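Side-chain contacts in orotidine 5'-phosphate decarboxylase (Sulfolobus solfataricus, PDB 4DBD), which probably catalyses the decarboxylation of orotidine 5'-monophosphate to uridine 5'-monophosphate, the last step of de novo UMP synthesis: residues A84-G89 with N129-I134; V6-D11 with Q17-M22; S71-L76 with R99-N104; D147-Y152 with I161-M166; I29-P34 with E46-L51. All coordinates share one frame; numbering follows the deposited sequence. Where two conformers were deposited one is given.

Contacts 1, 2, 4 and 5 are buried where outer helices or the loops beside them meet the barrel strands or, in contact 1, the turn that follows one, whereas contact 3 joins two outer helices and is partly exposed. Contacts 2 and 5 are neighbours: strands 6-10 and 28-32 pair through backbone bonds between Leu8, Met10 and Lys30, and both contacts are purely aliphatic or thioether packing. Contacts 1 and 4 each bring a serine hydroxyl against an isoleucine, and they touch through Ile131 and Tyr152. Contact 3 differs in using an aromatic ring. The second subunit lies against contacts 1, 3 and 5, reaches contact 2 at Asp11, and does not touch contact 4.

Contact 1: A84-G89 with N129-I134; sequences AHSFIG and NVIREI
Val130 and Ile131 of helix 124-134 pack against the backbone and side chain of Ser86, in a buried contact just beyond the C-terminal end of barrel strand 81-85. The helix meets mostly main chain here. CG1 of Val130 lies 3.5 Å from the carbonyl O of Ser86, and CG2 of the same valine is 3.9 Å from that oxygen, so both branches of the valine face the carbonyl oxygen. The oxygen has a polar partner as well: Gly89 N donates to Ser86 O at 3.0 Å and closes a type I beta turn from Ser86 to Gly89. Ile131 meets the serine from one side, with its CG1 3.6 Å from Ser86 OG. That hydroxyl stands beside the backbone N and anti to the carbonyl carbon (chi1 -62°), and is hydrogen-bonded to Val111 O on the next strand of the barrel, which satisfies it although its neighbour in the helix is a hydrocarbon chain.

In this TIM barrel the turn is the short link from strand 81-85 to helix 90-103, and Gly89 occupies the N-cap position of that helix. Its CA comes 4.2 Å from Val130 CG2. With phi at 88° and psi near 180°, any CB would run into the carbonyl O of Ile88. The second subunit adjoins this region: His85 NE2 bonds to Ala63 O of that chain, and Ile88 O accepts a bond from His116 of the same chain. Ile131 also packs on Ala112 of strand 107-113 and on Phe156 and Met159 in loops.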
# COMPACT_ATOMS: atom_id res chain seq x y z
N ALA A 84 3.17 6.50 -4.87
CA ALA A 84 2.11 5.55 -5.24
C ALA A 84 2.64 4.58 -6.27
O ALA A 84 3.61 4.87 -6.96
CB ALA A 84 0.91 6.30 -5.80
N HIS A 85 1.99 3.42 -6.38
CA HIS A 85 2.36 2.43 -7.40
C HIS A 85 1.79 2.80 -8.76
O HIS A 85 0.64 3.18 -8.86
CB HIS A 85 1.85 1.04 -7.01
CG HIS A 85 2.83 0.26 -6.20
ND1 HIS A 85 3.98 -0.29 -6.74
CD2 HIS A 85 2.83 -0.07 -4.89
CE1 HIS A 85 4.65 -0.92 -5.79
NE2 HIS A 85 3.98 -0.80 -4.66
N SER A 86 2.61 2.66 -9.80
CA SER A 86 2.11 2.84 -11.17
C SER A 86 1.15 1.74 -11.58
O SER A 86 0.20 1.99 -12.33
CB SER A 86 3.28 2.82 -12.17
OG SER A 86 4.17 3.89 -11.95
N PHE A 87 1.37 0.51 -11.10
CA PHE A 87 0.65 -0.65 -11.66
C PHE A 87 -0.86 -0.60 -11.45
O PHE A 87 -1.62 -1.28 -12.16
CB PHE A 87 1.24 -1.99 -11.16
CG PHE A 87 0.87 -2.35 -9.75
CD1 PHE A 87 -0.33 -2.99 -9.47
CD2 PHE A 87 1.74 -2.10 -8.70
CE1 PHE A 87 -0.67 -3.33 -8.17
CE2 PHE A 87 1.41 -2.44 -7.41
CZ PHE A 87 0.21 -3.06 -7.14
N ILE A 88 -1.31 0.23 -10.52
CA ILE A 88 -2.75 0.37 -10.27
C ILE A 88 -3.51 1.08 -11.39
O ILE A 88 -4.73 0.99 -11.48
CB ILE A 88 -3.05 1.07 -8.94
CG1 ILE A 88 -2.51 2.49 -8.95
CG2 ILE A 88 -2.44 0.27 -7.78
CD1 ILE A 88 -2.59 3.14 -7.57
N GLY A 89 -2.78 1.83 -12.22
CA GLY A 89 -3.38 2.42 -13.39
C GLY A 89 -4.00 3.78 -13.15
O GLY A 89 -3.96 4.33 -12.03
N ASN A 129 3.67 3.83 -19.78
CA ASN A 129 2.48 4.53 -20.25
C ASN A 129 1.70 5.21 -19.13
O ASN A 129 1.25 6.34 -19.27
CB ASN A 129 1.57 3.58 -21.02
CG ASN A 129 2.13 3.24 -22.37
OD1 ASN A 129 3.03 3.93 -22.86
ND2 ASN A 129 1.61 2.18 -22.98
N VAL A 130 1.51 4.50 -18.03
CA VAL A 130 0.88 5.11 -16.87
C VAL A 130 1.65 6.36 -16.45
O VAL A 130 1.07 7.41 -16.19
CB VAL A 130 0.77 4.12 -15.70
CG1 VAL A 130 0.32 4.83 -14.45
CG2 VAL A 130 -0.18 2.99 -16.06
N ILE A 131 2.98 6.24 -16.39
CA ILE A 131 3.79 7.38 -15.97
C ILE A 131 3.65 8.54 -16.96
O ILE A 131 3.56 9.70 -16.56
CB ILE A 131 5.27 6.98 -15.78
CG1 ILE A 131 5.39 6.03 -14.59
CG2 ILE A 131 6.14 8.20 -15.59
CD1 ILE A 131 6.73 5.29 -14.50
N ARG A 132 3.64 8.22 -18.24
CA ARG A 132 3.43 9.26 -19.26
C ARG A 132 2.10 10.00 -19.15
O ARG A 132 2.05 11.22 -19.31
CB ARG A 132 3.60 8.66 -20.66
CG ARG A 132 5.02 8.24 -20.95
CD ARG A 132 5.07 7.35 -22.17
NE ARG A 132 6.43 6.94 -22.49
CZ ARG A 132 6.78 5.71 -22.83
NH1 ARG A 132 5.86 4.76 -22.93
NH2 ARG A 132 8.05 5.44 -23.09
N GLU A 133 1.01 9.27 -18.88
CA GLU A 133 -0.30 9.91 -18.73
C GLU A 133 -0.36 10.81 -17.49
O GLU A 133 -0.90 11.91 -17.55
CB GLU A 133 -1.41 8.86 -18.64
CG GLU A 133 -1.77 8.22 -19.96
CD GLU A 133 -2.92 7.24 -19.81
OE1 GLU A 133 -3.60 7.27 -18.77
OE2 GLU A 133 -3.13 6.42 -20.74
N ILE A 134 0.19 10.33 -16.38
CA ILE A 134 0.07 11.01 -15.10
C ILE A 134 1.05 12.16 -14.96
O ILE A 134 0.73 13.20 -14.38
CB ILE A 134 0.25 10.01 -13.92
CG1 ILE A 134 -0.93 9.04 -13.88
CG2 ILE A 134 0.39 10.75 -12.59
CD1 ILE A 134 -2.24 9.67 -13.38

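Contact 2: V6-D11 with Q17-M22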
# COMPACT_ATOMS: atom_id res chain seq x y z
N VAL A 6 21.15 11.80 -0.67
CA VAL A 6 20.53 10.73 0.11
C VAL A 6 19.14 11.09 0.64
O VAL A 6 18.93 12.17 1.19
CB VAL A 6 21.40 10.30 1.30
CG1 VAL A 6 20.64 9.32 2.18
CG2 VAL A 6 22.71 9.70 0.82
N ILE A 7 18.20 10.16 0.46
CA ILE A 7 16.90 10.27 1.11
C ILE A 7 16.85 9.20 2.19
O ILE A 7 16.96 8.00 1.88
CB ILE A 7 15.73 10.06 0.11
CG1 ILE A 7 15.66 11.22 -0.89
CG2 ILE A 7 14.41 9.92 0.86
CD1 ILE A 7 14.79 10.94 -2.09
N LEU A 8 16.71 9.61 3.45
CA LEU A 8 16.65 8.65 4.54
C LEU A 8 15.32 7.90 4.53
O LEU A 8 14.26 8.52 4.59
CB LEU A 8 16.83 9.33 5.90
CG LEU A 8 16.64 8.43 7.13
CD1 LEU A 8 17.67 7.29 7.14
CD2 LEU A 8 16.72 9.23 8.44
N ALA A 9 15.38 6.58 4.49
CA ALA A 9 14.16 5.79 4.62
C ALA A 9 13.96 5.53 6.09
O ALA A 9 14.55 4.59 6.65
CB ALA A 9 14.24 4.49 3.83
N MET A 10 13.17 6.37 6.74
CA MET A 10 12.98 6.22 8.17
C MET A 10 11.87 5.22 8.46
O MET A 10 10.72 5.60 8.64
CB MET A 10 12.71 7.56 8.85
CG MET A 10 12.75 7.47 10.36
SD MET A 10 13.14 9.04 11.15
CE MET A 10 11.71 10.01 10.64
N ASP A 11 12.25 3.95 8.48
CA ASP A 11 11.32 2.86 8.75
C ASP A 11 11.49 2.36 10.18
O ASP A 11 10.78 1.45 10.63
CB ASP A 11 11.55 1.73 7.74
CG ASP A 11 11.24 2.15 6.32
OD1 ASP A 11 10.17 2.76 6.10
OD2 ASP A 11 12.07 1.87 5.43
N GLN A 17 16.97 14.95 17.73
CA GLN A 17 18.29 15.57 17.69
C GLN A 17 19.14 15.03 16.54
O GLN A 17 19.80 15.79 15.84
CB GLN A 17 19.01 15.41 19.04
CG GLN A 17 18.22 15.97 20.21
CD GLN A 17 17.79 17.41 19.99
OE1 GLN A 17 18.54 18.22 19.45
NE2 GLN A 17 16.57 17.73 20.42
N VAL A 18 19.11 13.71 16.35
CA VAL A 18 19.80 13.08 15.22
C VAL A 18 19.33 13.65 13.87
O VAL A 18 20.15 14.01 13.02
CB VAL A 18 19.58 11.54 15.21
CG1 VAL A 18 20.07 10.92 13.91
CG2 VAL A 18 20.26 10.91 16.41
N LEU A 19 18.02 13.73 13.69
CA LEU A 19 17.47 14.22 12.44
C LEU A 19 17.90 15.67 12.16
O LEU A 19 18.08 16.05 11.01
CB LEU A 19 15.95 14.08 12.42
CG LEU A 19 15.46 12.63 12.59
CD1 LEU A 19 13.95 12.55 12.75
CD2 LEU A 19 15.93 11.78 11.42
N LYS A 20 18.08 16.46 13.21
CA LYS A 20 18.47 17.86 13.03
C LYS A 20 19.88 18.03 12.47
O LYS A 20 20.14 18.98 11.73
CB LYS A 20 18.29 18.66 14.33
CG LYS A 20 16.84 18.91 14.69
CD LYS A 20 16.12 19.71 13.62
CE LYS A 20 16.67 21.13 13.50
NZ LYS A 20 15.94 21.95 12.48
N GLU A 21 20.78 17.11 12.81
CA GLU A 21 22.11 17.11 12.21
C GLU A 21 22.06 16.62 10.77
O GLU A 21 22.75 17.15 9.89
CB GLU A 21 23.08 16.22 13.00
CG GLU A 21 23.61 16.86 14.28
CD GLU A 21 24.22 18.23 14.05
OE1 GLU A 21 25.28 18.32 13.38
OE2 GLU A 21 23.64 19.23 14.53
N MET A 22 21.23 15.61 10.54
CA MET A 22 21.09 15.04 9.20
C MET A 22 20.43 16.03 8.26
O MET A 22 20.69 16.00 7.06
CB MET A 22 20.28 13.75 9.26
CG MET A 22 20.88 12.67 10.14
SD MET A 22 19.98 11.12 9.90
CE MET A 22 21.21 9.94 10.44
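Leu19, on the inner side of helix 16-22, pushes its forked end into the hollow between Leu8 and Met10, two residues that point outward from strand 6-10. Its CD2 fills the notch between them, 4.0 Å from Leu8 CD2 and 3.9 Å from Met10 SD. The other branch leans on the methionine alone, with Leu19 CD1 4.0 Å from Met10 CE. Met10 and Leu19 reach toward each other tip to tip, and the bend of the methionine at its last torsion (chi3 63°) turns the terminal methyl alongside CD1 of the leucine. Leu8 is set differently, crossing both Leu19 and Met22 at about a right angle. CD2 of Leu8 rests in the shallow notch where Leu19 CD2 and Met22 SD adjoin, 4.0 Å from the sulfur.

Strand and helix are the first two elements of the beta-alpha-beta unit that continues into strand 28-32. They run nearly antiparallel, at 165°, with their axes 11.7 Å apart, as expected for a helix laid on the outside of a TIM barrel. Shortening Leu19 to an alanine would probably leave the notch between Leu8 and Met10 unfilled and the thioether free to turn. Leu26 and Ile190 also pack on Leu8, and Leu51 lies against Leu19. At the end of the strand follows Asp11, predicted to bind substrate.

Contact 3: S71-L76 with R99-N104; sequences SIVERL and RYLDAN
The end of helix 66-73 and the turn after it lie beside the last turns of helix 90-103, with the CA atoms of Val73 and Leu101 8.5 Å apart and those of Glu74 and Tyr100 9.0 Å apart. Tyr100 is the main bridging side chain. Its CG stands anti to the backbone N (chi1 178°), which sends the ring across to the other helix, where it slides past Val73 in the opposite direction. CE2 of the ring comes to 3.5 Å from Val73 CG2, and that same methyl rests 4.1 Å from Leu101 CD2, so one branch of the valine fills the angle between tyrosine and leucine. At the far end of the ring, Tyr100 OH approaches CB of Glu74 at 3.1 Å. Glutamate and tyrosine cross at about a right angle, their carboxylate and ring planes 68° apart, and the touching part of Glu74 is the aliphatic base of its chain.

These are neighbouring outer helices of the TIM barrel, with strand 81-85 between them in the chain; Phe82 of that strand packs on both Val73 and Leu101. One face of the tyrosine ring is met by Asn104 ND2, 3.2 Å above the ring plane and offset toward the rim. The amide is fixed there by an almost straight bond (174°) from Asn104 ND2 to Tyr100 O at 2.8 Å. Ile72 and Leu76 pack on Leu37 of the second subunit.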
# COMPACT_ATOMS: atom_id res chain seq x y z
N SER A 71 -8.31 9.63 0.69
CA SER A 71 -8.66 9.58 2.11
C SER A 71 -7.42 9.35 2.98
O SER A 71 -7.34 9.81 4.12
CB SER A 71 -9.68 8.48 2.38
OG SER A 71 -10.92 8.79 1.76
N ILE A 72 -6.45 8.64 2.43
CA ILE A 72 -5.19 8.41 3.11
C ILE A 72 -4.33 9.67 3.14
O ILE A 72 -3.90 10.10 4.22
CB ILE A 72 -4.41 7.27 2.43
CG1 ILE A 72 -5.16 5.95 2.62
CG2 ILE A 72 -3.00 7.18 2.99
CD1 ILE A 72 -4.63 4.80 1.77
N VAL A 73 -4.08 10.28 1.98
CA VAL A 73 -3.12 11.37 1.94
C VAL A 73 -3.62 12.66 2.59
O VAL A 73 -2.82 13.49 3.01
CB VAL A 73 -2.61 11.69 0.50
CG1 VAL A 73 -1.97 10.43 -0.16
CG2 VAL A 73 -3.72 12.26 -0.34
N GLU A 74 -4.93 12.84 2.68
CA GLU A 74 -5.41 14.07 3.30
C GLU A 74 -5.13 14.08 4.81
O GLU A 74 -5.13 15.14 5.43
CB GLU A 74 -6.89 14.34 2.98
CG GLU A 74 -7.88 13.48 3.71
CD GLU A 74 -9.30 13.61 3.16
OE1 GLU A 74 -9.52 14.42 2.23
OE2 GLU A 74 -10.19 12.87 3.64
N ARG A 75 -4.85 12.91 5.38
CA ARG A 75 -4.47 12.78 6.78
C ARG A 75 -2.95 12.85 6.98
O ARG A 75 -2.45 12.59 8.07
CB ARG A 75 -4.99 11.46 7.37
CG ARG A 75 -6.48 11.44 7.72
CD ARG A 75 -7.38 11.49 6.50
NE ARG A 75 -8.40 10.44 6.55
CZ ARG A 75 -9.52 10.44 5.82
NH1 ARG A 75 -9.78 11.44 4.99
NH2 ARG A 75 -10.39 9.44 5.94
N LEU A 76 -2.23 13.21 5.92
CA LEU A 76 -0.77 13.24 5.95
C LEU A 76 -0.21 14.54 5.35
O LEU A 76 0.83 14.54 4.71
CB LEU A 76 -0.20 12.03 5.19
CG LEU A 76 -0.74 10.65 5.59
CD1 LEU A 76 -0.57 9.63 4.46
CD2 LEU A 76 -0.09 10.15 6.87
N ARG A 99 -5.11 14.74 -9.37
CA ARG A 99 -5.91 15.96 -9.27
C ARG A 99 -5.88 16.48 -7.84
O ARG A 99 -5.74 17.68 -7.60
CB ARG A 99 -7.37 15.70 -9.69
CG ARG A 99 -7.57 14.95 -11.01
CD ARG A 99 -7.50 15.85 -12.25
NE ARG A 99 -6.14 16.31 -12.53
CZ ARG A 99 -5.18 15.54 -13.02
NH1 ARG A 99 -5.41 14.26 -13.29
NH2 ARG A 99 -3.97 16.06 -13.25
N TYR A 100 -6.02 15.57 -6.88
CA TYR A 100 -6.04 15.96 -5.48
C TYR A 100 -4.71 16.56 -5.02
O TYR A 100 -4.68 17.60 -4.36
CB TYR A 100 -6.38 14.78 -4.58
CG TYR A 100 -6.35 15.19 -3.13
CD1 TYR A 100 -7.44 15.79 -2.54
CD2 TYR A 100 -5.20 15.01 -2.37
CE1 TYR A 100 -7.41 16.20 -1.22
CE2 TYR A 100 -5.15 15.42 -1.03
CZ TYR A 100 -6.27 16.02 -0.47
OH TYR A 100 -6.25 16.43 0.84
N LEU A 101 -3.61 15.89 -5.37
CA LEU A 101 -2.30 16.34 -4.91
C LEU A 101 -1.97 17.68 -5.55
O LEU A 101 -1.43 18.57 -4.88
CB LEU A 101 -1.23 15.29 -5.23
CG LEU A 101 -1.36 13.96 -4.47
CD1 LEU A 101 -0.34 12.90 -4.96
CD2 LEU A 101 -1.26 14.13 -2.97
N ASP A 102 -2.33 17.84 -6.83
CA ASP A 102 -2.11 19.10 -7.54
C ASP A 102 -2.81 20.26 -6.82
O ASP A 102 -2.22 21.32 -6.62
CB ASP A 102 -2.62 19.02 -8.98
CG ASP A 102 -1.66 18.31 -9.91
OD1 ASP A 102 -0.50 18.08 -9.51
OD2 ASP A 102 -2.07 17.98 -11.05
N ALA A 103 -4.07 20.05 -6.45
CA ALA A 103 -4.88 21.08 -5.78
C ALA A 103 -4.34 21.42 -4.40
O ALA A 103 -4.57 22.52 -3.90
CB ALA A 103 -6.33 20.64 -5.66
N ASN A 104 -3.65 20.47 -3.78
CA ASN A 104 -3.11 20.65 -2.45
C ASN A 104 -1.59 20.87 -2.41
O ASN A 104 -0.96 20.77 -1.35
CB ASN A 104 -3.53 19.47 -1.55
CG ASN A 104 -5.03 19.47 -1.23
OD1 ASN A 104 -5.46 19.98 -0.19
ND2 ASN A 104 -5.83 18.87 -2.12

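Contact 4: D147-Y152 with I161-M166; sequences DHITQY and IVSPGM. With SO4 (sulfate ion), chain C.
The beta-alpha-beta unit of strand 138-141, helix 146-155 and strand 160-163 is held together here by Ile149 and Tyr152 of the helix, which meet Ile161 and Ser163 of the returning strand. The delta methyl of Ile149 is the forward tip: its CD1 lies 3.5 Å from Ser163 OG. That hydroxyl is hydrogen-bonded to Val141 O, so its polar need is met by the adjoining strand and the isoleucine presses on an occupied oxygen. With CG1 anti to the carbonyl carbon (chi1 -64°) and the chain extended beyond it, Ile149 reaches from the flank of the helix to the strand. From the strand, Ile161 points at the helix, and its CD1 meets the main chain 3.9 Å from Tyr152 C.

On another side of the helix, His148 NE2 donates to O3 of a sulfate ion at 3.0 Å (158°), with the anion at the ring edge and its sulfur in the ring plane. The sulfate, probably from the crystallisation liquor, is also bonded to Thr121 OG1. A leucine in place of His148 would remove this donor and is likely to leave the sulfate without one of its mates.

Helix and strand segments run nearly antiparallel (171°), axes 10.2 Å apart. Ala181, in a loop, packs on Ile149, Ile161 and Ser163, while the helix packs on Val141 and Ile139 of strand 138-141 and, through Tyr152, on Ala112 and Val113 of strand 107-113.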
# COMPACT_ATOMS: atom_id res chain seq x y z
N ASP A 147 20.39 -1.13 -14.93
CA ASP A 147 20.02 -1.00 -16.34
C ASP A 147 18.73 -0.20 -16.47
O ASP A 147 18.60 0.67 -17.34
CB ASP A 147 19.83 -2.37 -16.99
CG ASP A 147 21.14 -3.09 -17.24
OD1 ASP A 147 22.02 -3.02 -16.36
OD2 ASP A 147 21.29 -3.72 -18.31
N HIS A 148 17.77 -0.52 -15.62
CA HIS A 148 16.46 0.14 -15.69
C HIS A 148 16.55 1.62 -15.31
O HIS A 148 15.82 2.46 -15.86
CB HIS A 148 15.44 -0.60 -14.83
CG HIS A 148 15.13 -1.98 -15.31
ND1 HIS A 148 14.35 -2.23 -16.41
CD2 HIS A 148 15.50 -3.20 -14.83
CE1 HIS A 148 14.24 -3.54 -16.59
NE2 HIS A 148 14.93 -4.14 -15.65
N ILE A 149 17.44 1.95 -14.37
CA ILE A 149 17.66 3.34 -14.00
C ILE A 149 18.12 4.15 -15.20
O ILE A 149 17.60 5.23 -15.48
CB ILE A 149 18.71 3.47 -12.87
CG1 ILE A 149 18.19 2.81 -11.59
CG2 ILE A 149 19.05 4.92 -12.60
CD1 ILE A 149 19.19 2.84 -10.44
N THR A 150 19.12 3.64 -15.92
CA THR A 150 19.65 4.39 -17.05
C THR A 150 18.57 4.56 -18.13
O THR A 150 18.38 5.65 -18.67
CB THR A 150 20.88 3.71 -17.65
OG1 THR A 150 21.80 3.39 -16.60
CG2 THR A 150 21.53 4.65 -18.66
N GLN A 151 17.84 3.48 -18.39
CA GLN A 151 16.77 3.49 -19.39
C GLN A 151 15.62 4.40 -18.98
O GLN A 151 15.11 5.15 -19.80
CB GLN A 151 16.28 2.07 -19.64
CG GLN A 151 17.33 1.21 -20.35
CD GLN A 151 17.22 -0.26 -20.03
OE1 GLN A 151 16.23 -0.72 -19.46
NE2 GLN A 151 18.26 -1.02 -20.40
N TYR A 152 15.21 4.35 -17.72
CA TYR A 152 14.20 5.31 -17.29
C TYR A 152 14.71 6.75 -17.38
O TYR A 152 13.95 7.66 -17.70
CB TYR A 152 13.65 4.98 -15.89
CG TYR A 152 12.49 4.01 -15.94
CD1 TYR A 152 12.71 2.65 -16.04
CD2 TYR A 152 11.18 4.47 -15.94
CE1 TYR A 152 11.65 1.76 -16.11
CE2 TYR A 152 10.12 3.59 -16.01
CZ TYR A 152 10.37 2.23 -16.10
OH TYR A 152 9.31 1.34 -16.18
N ILE A 161 14.35 11.02 -10.43
CA ILE A 161 14.45 9.58 -10.25
C ILE A 161 15.05 9.30 -8.89
O ILE A 161 16.10 9.83 -8.54
CB ILE A 161 15.29 8.94 -11.39
CG1 ILE A 161 14.58 9.17 -12.73
CG2 ILE A 161 15.53 7.45 -11.13
CD1 ILE A 161 15.19 8.43 -13.93
N VAL A 162 14.35 8.50 -8.09
CA VAL A 162 14.80 8.14 -6.75
C VAL A 162 14.95 6.63 -6.69
O VAL A 162 14.14 5.89 -7.28
CB VAL A 162 13.84 8.65 -5.65
CG1 VAL A 162 13.81 10.17 -5.65
CG2 VAL A 162 12.44 8.05 -5.84
N SER A 163 16.01 6.17 -6.02
CA SER A 163 16.39 4.77 -6.10
C SER A 163 16.70 4.17 -4.74
O SER A 163 17.73 4.48 -4.15
CB SER A 163 17.61 4.59 -7.01
OG SER A 163 17.30 4.93 -8.34
N PRO A 164 15.82 3.29 -4.26
CA PRO A 164 16.04 2.58 -3.01
C PRO A 164 16.84 1.31 -3.28
O PRO A 164 17.28 1.11 -4.41
CB PRO A 164 14.62 2.25 -2.54
CG PRO A 164 13.82 2.15 -3.80
CD PRO A 164 14.50 3.00 -4.85
N GLY A 165 17.03 0.49 -2.26
CA GLY A 165 17.78 -0.75 -2.42
C GLY A 165 19.29 -0.58 -2.32
O GLY A 165 20.03 -1.50 -2.68
N MET A 166 19.74 0.58 -1.84
CA MET A 166 21.18 0.80 -1.61
C MET A 166 21.56 0.33 -0.20
O MET A 166 20.84 0.61 0.78
CB MET A 166 21.56 2.28 -1.80
CG MET A 166 20.98 2.95 -3.03
SD MET A 166 21.16 1.96 -4.53
CE MET A 166 22.90 2.15 -4.93
S SO4 C . 15.32 -7.86 -14.78
O1 SO4 C . 16.32 -7.01 -14.13
O2 SO4 C . 14.38 -8.35 -13.77
O3 SO4 C . 14.60 -7.09 -15.79
O4 SO4 C . 15.97 -9.00 -15.41

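Contact 5: I29-P34 with E46-L51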
# COMPACT_ATOMS: atom_id res chain seq x y z
N ILE A 29 13.65 12.94 3.54
CA ILE A 29 13.38 11.86 4.47
C ILE A 29 12.11 11.19 3.97
O ILE A 29 11.12 11.87 3.67
CB ILE A 29 13.12 12.40 5.88
CG1 ILE A 29 14.41 13.00 6.44
CG2 ILE A 29 12.58 11.30 6.77
CD1 ILE A 29 14.20 13.84 7.68
N LYS A 30 12.14 9.87 3.87
CA LYS A 30 11.00 9.09 3.38
C LYS A 30 10.38 8.33 4.56
O LYS A 30 11.01 7.46 5.15
CB LYS A 30 11.43 8.13 2.27
CG LYS A 30 10.26 7.38 1.61
CD LYS A 30 10.73 6.45 0.49
CE LYS A 30 11.35 5.17 1.01
NZ LYS A 30 10.37 4.23 1.60
N VAL A 31 9.14 8.70 4.88
CA VAL A 31 8.43 8.16 6.02
C VAL A 31 7.53 7.01 5.59
O VAL A 31 6.70 7.18 4.70
CB VAL A 31 7.54 9.25 6.65
CG1 VAL A 31 6.78 8.70 7.83
CG2 VAL A 31 8.39 10.46 7.06
N GLY A 32 7.66 5.85 6.23
CA GLY A 32 6.90 4.67 5.86
C GLY A 32 5.84 4.25 6.86
O GLY A 32 5.70 4.85 7.93
N LEU A 33 5.09 3.21 6.51
CA LEU A 33 4.10 2.65 7.43
C LEU A 33 4.73 2.05 8.70
O LEU A 33 4.15 2.15 9.79
CB LEU A 33 3.24 1.59 6.73
CG LEU A 33 1.91 2.11 6.18
CD1 LEU A 33 1.33 1.13 5.17
CD2 LEU A 33 0.93 2.37 7.33
N PRO A 34 5.92 1.43 8.57
CA PRO A 34 6.49 0.88 9.81
C PRO A 34 6.68 1.94 10.89
O PRO A 34 6.47 1.65 12.08
CB PRO A 34 7.84 0.35 9.35
CG PRO A 34 7.61 -0.01 7.89
CD PRO A 34 6.71 1.07 7.38
N GLU A 46 4.89 15.12 14.95
CA GLU A 46 5.76 15.89 15.84
C GLU A 46 7.23 15.72 15.47
O GLU A 46 7.99 16.69 15.42
CB GLU A 46 5.54 15.45 17.29
CG GLU A 46 6.42 16.19 18.28
CD GLU A 46 6.08 15.87 19.72
OE1 GLU A 46 5.15 15.07 19.95
OE2 GLU A 46 6.73 16.44 20.62
N LEU A 47 7.63 14.48 15.20
CA LEU A 47 9.01 14.18 14.88
C LEU A 47 9.52 14.97 13.67
O LEU A 47 10.69 15.34 13.61
CB LEU A 47 9.16 12.67 14.61
CG LEU A 47 10.60 12.15 14.49
CD1 LEU A 47 11.42 12.51 15.71
CD2 LEU A 47 10.61 10.64 14.26
N LEU A 48 8.63 15.23 12.71
CA LEU A 48 9.03 15.81 11.43
C LEU A 48 8.94 17.33 11.33
O LEU A 48 9.29 17.91 10.31
CB LEU A 48 8.20 15.18 10.30
CG LEU A 48 8.52 13.72 10.04
CD1 LEU A 48 7.46 13.09 9.16
CD2 LEU A 48 9.90 13.57 9.40
N ILE A 49 8.47 17.97 12.40
CA ILE A 49 8.08 19.38 12.34
C ILE A 49 9.18 20.39 11.99
O ILE A 49 9.06 21.12 11.00
CB ILE A 49 7.35 19.82 13.61
CG1 ILE A 49 5.87 19.41 13.53
CG2 ILE A 49 7.47 21.32 13.81
CD1 ILE A 49 5.07 19.69 14.79
N GLY A 50 10.25 20.43 12.78
CA GLY A 50 11.27 21.45 12.58
C GLY A 50 12.27 21.20 11.46
O GLY A 50 13.02 22.10 11.07
N LEU A 51 12.26 19.99 10.91
CA LEU A 51 13.30 19.54 9.99
C LEU A 51 13.37 20.33 8.69
O LEU A 51 12.39 20.43 7.95
CB LEU A 51 13.13 18.05 9.69
CG LEU A 51 13.01 17.13 10.91
CD1 LEU A 51 12.92 15.68 10.47
CD2 LEU A 51 14.19 17.33 11.85
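Val31 and Leu48 reach toward each other tip to tip, one pointing out from strand 28-32 and the other in from the end of helix 41-48. The meeting is tight: Val31 CG2 lies 3.5 Å from Leu48 CD1, closer than usual for two methyl carbons, while the other branch, Leu48 CD2, is 4.2 Å from the same valine methyl. CG2 of the valine takes the place beside the backbone N and anti to the carbonyl carbon, which aims it at the fork of the leucine.

The second pair is turned quite differently. Ile29 and Leu51 cross at about a right angle and touch by their ends, CD1 of Ile29 being 3.6 Å from CD1 of Leu51. Leu48 also brings its CD2 to 4.4 Å from Ile29 CG2, a looser contact linking the two pairs into one apolar row. Leu51 continues this layer onto Tyr16 and Leu19 of helix 16-22, and Leu48 onto Ile56 and Phe78.

Ile29 and Val31 thus face outward, while Lys30 between them, predicted to bind substrate, turns into the barrel and brings its ammonium to the predicted active-site region, where NZ forms a salt bridge with Asp59. Such in-out alternation is normal for the strands of a TIM barrel.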